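Local coordinates for putative peptide ABC-transport system periplasmic peptide-binding protein (PDB 4OEV) that binds nickel(II) outside the cytoplasm and probably delivers it to an ABC-type importer, although its family is generally assigned to peptide transport, at residues A[66-71]-A[182-187]; A[35-40]-A[135-140]. All blocks are in the same frame, centred on the assembly; numbering follows the deposited sequence.

Contact 1 (A[66-71]-A[182-187]); sequences FLRDDV and FYLDKV
The ring of Tyr183 meets Val71 with one face and Arg68 with its edge. Over the face lies the CG2 methyl of Val71, a CH-pi contact in which Val71 CG2 sits 4.0 Å from the centroid of the Tyr183 ring, 23° off the normal and displaced toward the rim. Val71 CG1 stands beside it, nearer the CD2 side. At the edge the guanidinium of Arg68 presents a face rather than a rim: Tyr183 CD1 lies over its centre, 3.6 Å from Arg68 CZ, and the two planes are 65° apart. The steep tilt makes this an edge-on approach of the ring to the guanidinium, not a parallel stack.

Asp70 lies at the edge of the guanidinium, in its plane, and restrains its rotation through two bonds. Arg68 NE bonds to Asp70 OD1 at 2.9 Å and Arg68 NH1 to Asp70 OD2 at 2.7 Å, a side-on, bidentate salt bridge that uses the syn lone pair of each oxygen. A bend at chi3 (53°) brings the end of the arginine chain into this grip. Arg68 NH1 also comes within 3.3 Å of the backbone Tyr183 O.

The hydroxyl of Tyr183 is hydrogen-bonded to Asp49. This surface contact joins the turn that follows strand 62-67, whose Arg68 also touches Lys52 of strand 51-56, to the loop between strands 173-178 and 191-196.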
loop_
_atom_site.group_PDB
_atom_site.type_symbol
_atom_site.label_atom_id
_atom_site.label_comp_id
_atom_site.label_asym_id
_atom_site.label_seq_id
_atom_site.Cartn_x
_atom_site.Cartn_y
_atom_site.Cartn_z
ATOM N N PHE A 66 14.229 -15.667 18.674
ATOM C CA PHE A 66 14.287 -15.525 20.144
ATOM C C PHE A 66 13.502 -14.284 20.624
ATOM O O PHE A 66 13.740 -13.150 20.171
ATOM C CB PHE A 66 15.754 -15.478 20.576
ATOM C CG PHE A 66 16.543 -16.668 20.095
ATOM C CD1 PHE A 66 16.533 -17.865 20.801
ATOM C CD2 PHE A 66 17.278 -16.595 18.929
ATOM C CE1 PHE A 66 17.234 -18.974 20.330
ATOM C CE2 PHE A 66 17.972 -17.670 18.448
ATOM C CZ PHE A 66 17.962 -18.877 19.154
ATOM N N LEU A 67 12.545 -14.521 21.518
ATOM C CA LEU A 67 11.538 -13.518 21.875
ATOM C C LEU A 67 11.818 -12.759 23.168
ATOM O O LEU A 67 12.516 -13.288 24.033
ATOM C CB LEU A 67 10.193 -14.209 22.003
ATOM C CG LEU A 67 9.912 -15.116 20.796
ATOM C CD1 LEU A 67 8.635 -15.850 21.020
ATOM C CD2 LEU A 67 9.813 -14.203 19.533
ATOM N N ARG A 68 11.220 -11.567 23.326
ATOM C CA ARG A 68 11.260 -10.882 24.633
ATOM C C ARG A 68 10.406 -11.653 25.646
ATOM O O ARG A 68 9.382 -12.234 25.268
ATOM C CB ARG A 68 10.776 -9.432 24.517
ATOM C CG ARG A 68 11.562 -8.602 23.526
ATOM C CD ARG A 68 11.105 -7.100 23.494
ATOM N NE ARG A 68 11.094 -6.478 24.843
ATOM C CZ ARG A 68 11.515 -5.245 25.127
ATOM N NH1 ARG A 68 11.452 -4.773 26.371
ATOM N NH2 ARG A 68 12.031 -4.479 24.184
ATOM N N ASP A 69 10.834 -11.737 26.910
ATOM C CA ASP A 69 9.978 -12.429 27.872
ATOM C C ASP A 69 9.165 -11.437 28.693
ATOM O O ASP A 69 8.294 -11.821 29.470
ATOM C CB ASP A 69 10.777 -13.380 28.777
ATOM C CG ASP A 69 11.946 -12.715 29.488
ATOM O OD1 ASP A 69 12.068 -11.477 29.495
ATOM O OD2 ASP A 69 12.743 -13.469 30.085
ATOM N N ASP A 70 9.369 -10.154 28.424
ATOM C CA ASP A 70 8.785 -9.102 29.258
ATOM C C ASP A 70 7.591 -8.376 28.635
ATOM O O ASP A 70 7.287 -7.242 28.999
ATOM C CB ASP A 70 9.866 -8.073 29.614
ATOM C CG ASP A 70 10.383 -7.326 28.407
ATOM O OD1 ASP A 70 10.168 -7.786 27.256
ATOM O OD2 ASP A 70 11.003 -6.252 28.614
ATOM N N VAL A 71 6.904 -9.021 27.688
ATOM C CA VAL A 71 5.789 -8.364 27.016
ATOM C C VAL A 71 4.420 -8.800 27.530
ATOM O O VAL A 71 4.177 -9.982 27.743
ATOM C CB VAL A 71 5.859 -8.612 25.493
ATOM C CG1 VAL A 71 4.631 -8.035 24.792
ATOM C CG2 VAL A 71 7.183 -8.068 24.931
ATOM N N PHE A 182 3.838 -0.605 27.921
ATOM C CA PHE A 182 4.355 -0.839 26.575
ATOM C C PHE A 182 5.856 -1.096 26.716
ATOM O O PHE A 182 6.614 -0.239 27.155
ATOM C CB PHE A 182 4.049 0.353 25.651
ATOM C CG PHE A 182 4.442 0.142 24.219
ATOM C CD1 PHE A 182 4.168 -1.064 23.571
ATOM C CD2 PHE A 182 5.038 1.158 23.499
ATOM C CE1 PHE A 182 4.518 -1.261 22.246
ATOM C CE2 PHE A 182 5.381 0.980 22.177
ATOM C CZ PHE A 182 5.125 -0.244 21.542
ATOM N N TYR A 183 6.261 -2.312 26.384
ATOM C CA TYR A 183 7.628 -2.803 26.613
ATOM C C TYR A 183 8.678 -1.931 25.896
ATOM O O TYR A 183 9.846 -1.867 26.280
ATOM C CB TYR A 183 7.722 -4.264 26.136
ATOM C CG TYR A 183 7.393 -4.359 24.647
ATOM C CD1 TYR A 183 8.392 -4.327 23.677
ATOM C CD2 TYR A 183 6.071 -4.432 24.219
ATOM C CE1 TYR A 183 8.069 -4.388 22.314
ATOM C CE2 TYR A 183 5.745 -4.512 22.861
ATOM C CZ TYR A 183 6.742 -4.483 21.919
ATOM O OH TYR A 183 6.384 -4.530 20.573
ATOM N N LEU A 184 8.259 -1.320 24.798
ATOM C CA LEU A 184 9.189 -0.666 23.887
ATOM C C LEU A 184 9.633 0.726 24.358
ATOM O O LEU A 184 10.789 1.116 24.159
ATOM C CB LEU A 184 8.545 -0.585 22.509
ATOM C CG LEU A 184 9.488 -0.402 21.330
ATOM C CD1 LEU A 184 10.450 -1.579 21.205
ATOM C CD2 LEU A 184 8.688 -0.209 20.044
ATOM N N ASP A 185 8.691 1.480 24.936
ATOM C CA ASP A 185 8.937 2.815 25.483
ATOM C C ASP A 185 7.655 3.403 26.115
ATOM O O ASP A 185 6.574 2.832 25.983
ATOM C CB ASP A 185 9.458 3.749 24.394
ATOM C CG ASP A 185 10.533 4.671 24.908
ATOM O OD1 ASP A 185 10.411 5.112 26.071
ATOM O OD2 ASP A 185 11.503 4.938 24.165
ATOM N N LYS A 186 7.747 4.547 26.777
ATOM C CA LYS A 186 6.528 5.138 27.312
ATOM C C LYS A 186 5.815 5.898 26.199
ATOM O O LYS A 186 6.443 6.662 25.465
ATOM C CB LYS A 186 6.812 6.081 28.498
ATOM C CG LYS A 186 7.408 5.366 29.682
ATOM C CD LYS A 186 6.499 4.198 30.075
ATOM C CE LYS A 186 6.918 3.573 31.397
ATOM N NZ LYS A 186 7.006 4.668 32.394
ATOM N N VAL A 187 4.502 5.692 26.088
ATOM C CA VAL A 187 3.671 6.402 25.111
ATOM C C VAL A 187 3.437 7.832 25.663
ATOM O O VAL A 187 3.065 8.005 26.835
ATOM C CB VAL A 187 2.338 5.666 24.891
ATOM C CG1 VAL A 187 1.628 6.201 23.671
ATOM C CG2 VAL A 187 2.583 4.139 24.715
#

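Contact 2 (A[35-40]-A[135-140]); sequences SGLTRF and IGMLPK
Ser35 makes the one direct hydrogen bond across the contact, its carbonyl receiving the backbone N-H of Met137: Met137 N lies 3.0 Å from Ser35 O, with an angle of 159° at the hydrogen. The donor stands 44° out of the carbonyl plane. Gly136 CA adds a CA-H...O contact to Ser35 O at 3.5 Å. A water closes a second link, accepting from Ser35 N at 2.9 Å and donating to Met137 O at 3.0 Å.

Gly36 and Gly136 have the nearest CA atoms of the two segments, 4.1 Å apart, and Gly36 CA lies 3.1 Å from Ile135 O. Ile135 O is buried here with no hydrogen-bonding partner in the model. The pairing joins two loops of the solute-binding protein fold: 35-37 leads from helix 30-33 into strand 38-40, while 135-139 runs from helix 129-132 to the N-cap of helix 140-143, occupied by Pro139.

Leu37 carries the apolar part, its CD2 meeting Met137 CG at 4.1 Å, with the two side chains crossing at about a right angle. Met137 CG is turned beside its backbone N (chi1 -66°), which places it near both Leu37 CD2 and Ser35 O. Beyond Leu37, Thr38 ties the start of the strand to Leu130 and Leu133.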
loop_
_atom_site.group_PDB
_atom_site.type_symbol
_atom_site.label_atom_id
_atom_site.label_comp_id
_atom_site.label_asym_id
_atom_site.label_seq_id
_atom_site.Cartn_x
_atom_site.Cartn_y
_atom_site.Cartn_z
ATOM N N SER A 35 1.761 -5.200 17.634
ATOM C CA SER A 35 3.152 -5.083 17.253
ATOM C C SER A 35 3.633 -6.434 16.824
ATOM O O SER A 35 3.089 -7.459 17.268
ATOM C CB SER A 35 3.998 -4.524 18.399
ATOM O OG SER A 35 3.921 -5.395 19.503
ATOM N N GLY A 36 4.688 -6.433 16.006
ATOM C CA GLY A 36 5.199 -7.633 15.383
ATOM C C GLY A 36 6.542 -8.021 15.955
ATOM O O GLY A 36 7.051 -7.368 16.888
ATOM N N LEU A 37 7.098 -9.107 15.422
ATOM C CA LEU A 37 8.408 -9.584 15.822
ATOM C C LEU A 37 9.496 -8.617 15.424
ATOM O O LEU A 37 10.523 -8.521 16.105
ATOM C CB LEU A 37 8.699 -10.959 15.209
ATOM C CG LEU A 37 7.705 -12.030 15.612
ATOM C CD1 LEU A 37 8.106 -13.405 15.023
ATOM C CD2 LEU A 37 7.619 -12.072 17.162
ATOM N N THR A 38 9.292 -7.939 14.294
ATOM C CA THR A 38 10.255 -6.974 13.821
ATOM C C THR A 38 9.589 -5.619 13.600
ATOM O O THR A 38 8.358 -5.500 13.596
ATOM C CB THR A 38 10.927 -7.437 12.516
ATOM O OG1 THR A 38 9.950 -7.571 11.489
ATOM C CG2 THR A 38 11.613 -8.806 12.685
ATOM N N ARG A 39 10.412 -4.599 13.411
ATOM C CA ARG A 39 9.903 -3.233 13.159
ATOM C C ARG A 39 10.936 -2.488 12.314
ATOM O O ARG A 39 12.006 -3.037 12.038
ATOM C CB ARG A 39 9.643 -2.508 14.482
ATOM C CG ARG A 39 10.942 -2.158 15.213
ATOM C CD ARG A 39 10.700 -1.563 16.571
ATOM N NE ARG A 39 11.949 -1.608 17.322
ATOM C CZ ARG A 39 12.895 -0.664 17.302
ATOM N NH1 ARG A 39 14.003 -0.840 18.025
ATOM N NH2 ARG A 39 12.731 0.468 16.603
ATOM N N PHE A 40 10.622 -1.267 11.872
ATOM C CA PHE A 40 11.557 -0.474 11.081
ATOM C C PHE A 40 11.755 0.904 11.700
ATOM O O PHE A 40 10.778 1.490 12.171
ATOM C CB PHE A 40 11.055 -0.323 9.635
ATOM C CG PHE A 40 10.641 -1.624 9.028
ATOM C CD1 PHE A 40 11.592 -2.455 8.458
ATOM C CD2 PHE A 40 9.308 -2.029 9.056
ATOM C CE1 PHE A 40 11.232 -3.701 7.921
ATOM C CE2 PHE A 40 8.941 -3.261 8.519
ATOM C CZ PHE A 40 9.906 -4.099 7.957
ATOM N N ILE A 135 4.386 -7.774 10.786
ATOM C CA ILE A 135 2.934 -7.774 11.013
ATOM C C ILE A 135 2.639 -8.075 12.476
ATOM O O ILE A 135 3.411 -8.793 13.133
ATOM C CB ILE A 135 2.178 -8.810 10.115
ATOM C CG1 ILE A 135 0.689 -8.484 10.053
ATOM C CG2 ILE A 135 2.380 -10.241 10.561
ATOM C CD1 ILE A 135 0.323 -7.292 9.134
ATOM N N GLY A 136 1.531 -7.535 12.982
ATOM C CA GLY A 136 1.189 -7.706 14.385
ATOM C C GLY A 136 1.024 -9.176 14.751
ATOM O O GLY A 136 0.672 -9.986 13.888
ATOM N N MET A 137 1.324 -9.533 16.012
ATOM C CA MET A 137 1.034 -10.883 16.533
ATOM C C MET A 137 -0.380 -10.889 17.162
ATOM O O MET A 137 -0.881 -9.846 17.625
ATOM C CB MET A 137 2.115 -11.324 17.528
ATOM C CG MET A 137 3.518 -11.540 16.921
ATOM S SD MET A 137 3.604 -12.934 15.773
ATOM C CE MET A 137 3.332 -11.984 14.247
ATOM N N LEU A 138 -1.057 -12.020 17.056
ATOM C CA LEU A 138 -2.404 -12.206 17.596
ATOM C C LEU A 138 -2.355 -12.963 18.936
ATOM O O LEU A 138 -1.438 -13.750 19.149
ATOM C CB LEU A 138 -3.273 -13.019 16.651
ATOM C CG LEU A 138 -3.534 -12.370 15.286
ATOM C CD1 LEU A 138 -4.135 -13.415 14.374
ATOM C CD2 LEU A 138 -4.471 -11.227 15.514
ATOM N N PRO A 139 -3.369 -12.751 19.794
ATOM C CA PRO A 139 -3.436 -13.455 21.081
ATOM C C PRO A 139 -4.149 -14.795 21.014
ATOM O O PRO A 139 -5.378 -14.873 20.928
ATOM C CB PRO A 139 -4.198 -12.467 21.969
ATOM C CG PRO A 139 -5.054 -11.666 21.030
ATOM C CD PRO A 139 -4.297 -11.600 19.747
ATOM N N LYS A 140 -3.349 -15.850 21.085
ATOM C CA LYS A 140 -3.875 -17.217 21.137
ATOM C C LYS A 140 -4.966 -17.377 22.184
ATOM O O LYS A 140 -6.027 -17.918 21.893
ATOM C CB LYS A 140 -2.742 -18.193 21.392
ATOM C CG LYS A 140 -3.172 -19.646 21.557
ATOM C CD LYS A 140 -1.968 -20.536 21.478
ATOM C CE LYS A 140 -2.324 -22.020 21.565
ATOM N NZ LYS A 140 -2.682 -22.387 22.959
HETATM O O HOH W 1 0.580 -7.537 18.865
#

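Contacts 1 and 2 have centres about 11 Å apart and lie on the same side of the chain's centre, contact 1 at the surface and contact 2 buried. Their segments alternate along the chain, in the order 35-40, 66-71, 135-140, 182-187, so each closes a long loop of sequence that crosses the other. They touch directly: Tyr183 OH and Ser35 OG are 2.8 Å apart, a probable hydrogen bond, and Leu67 CD2 packs on Leu37 CD2 at 3.9 Å. Together they illustrate how loops distant in sequence converge in one region of a solute-binding protein, beside strand 51-56, which both contacts meet, through Arg68 and Leu37.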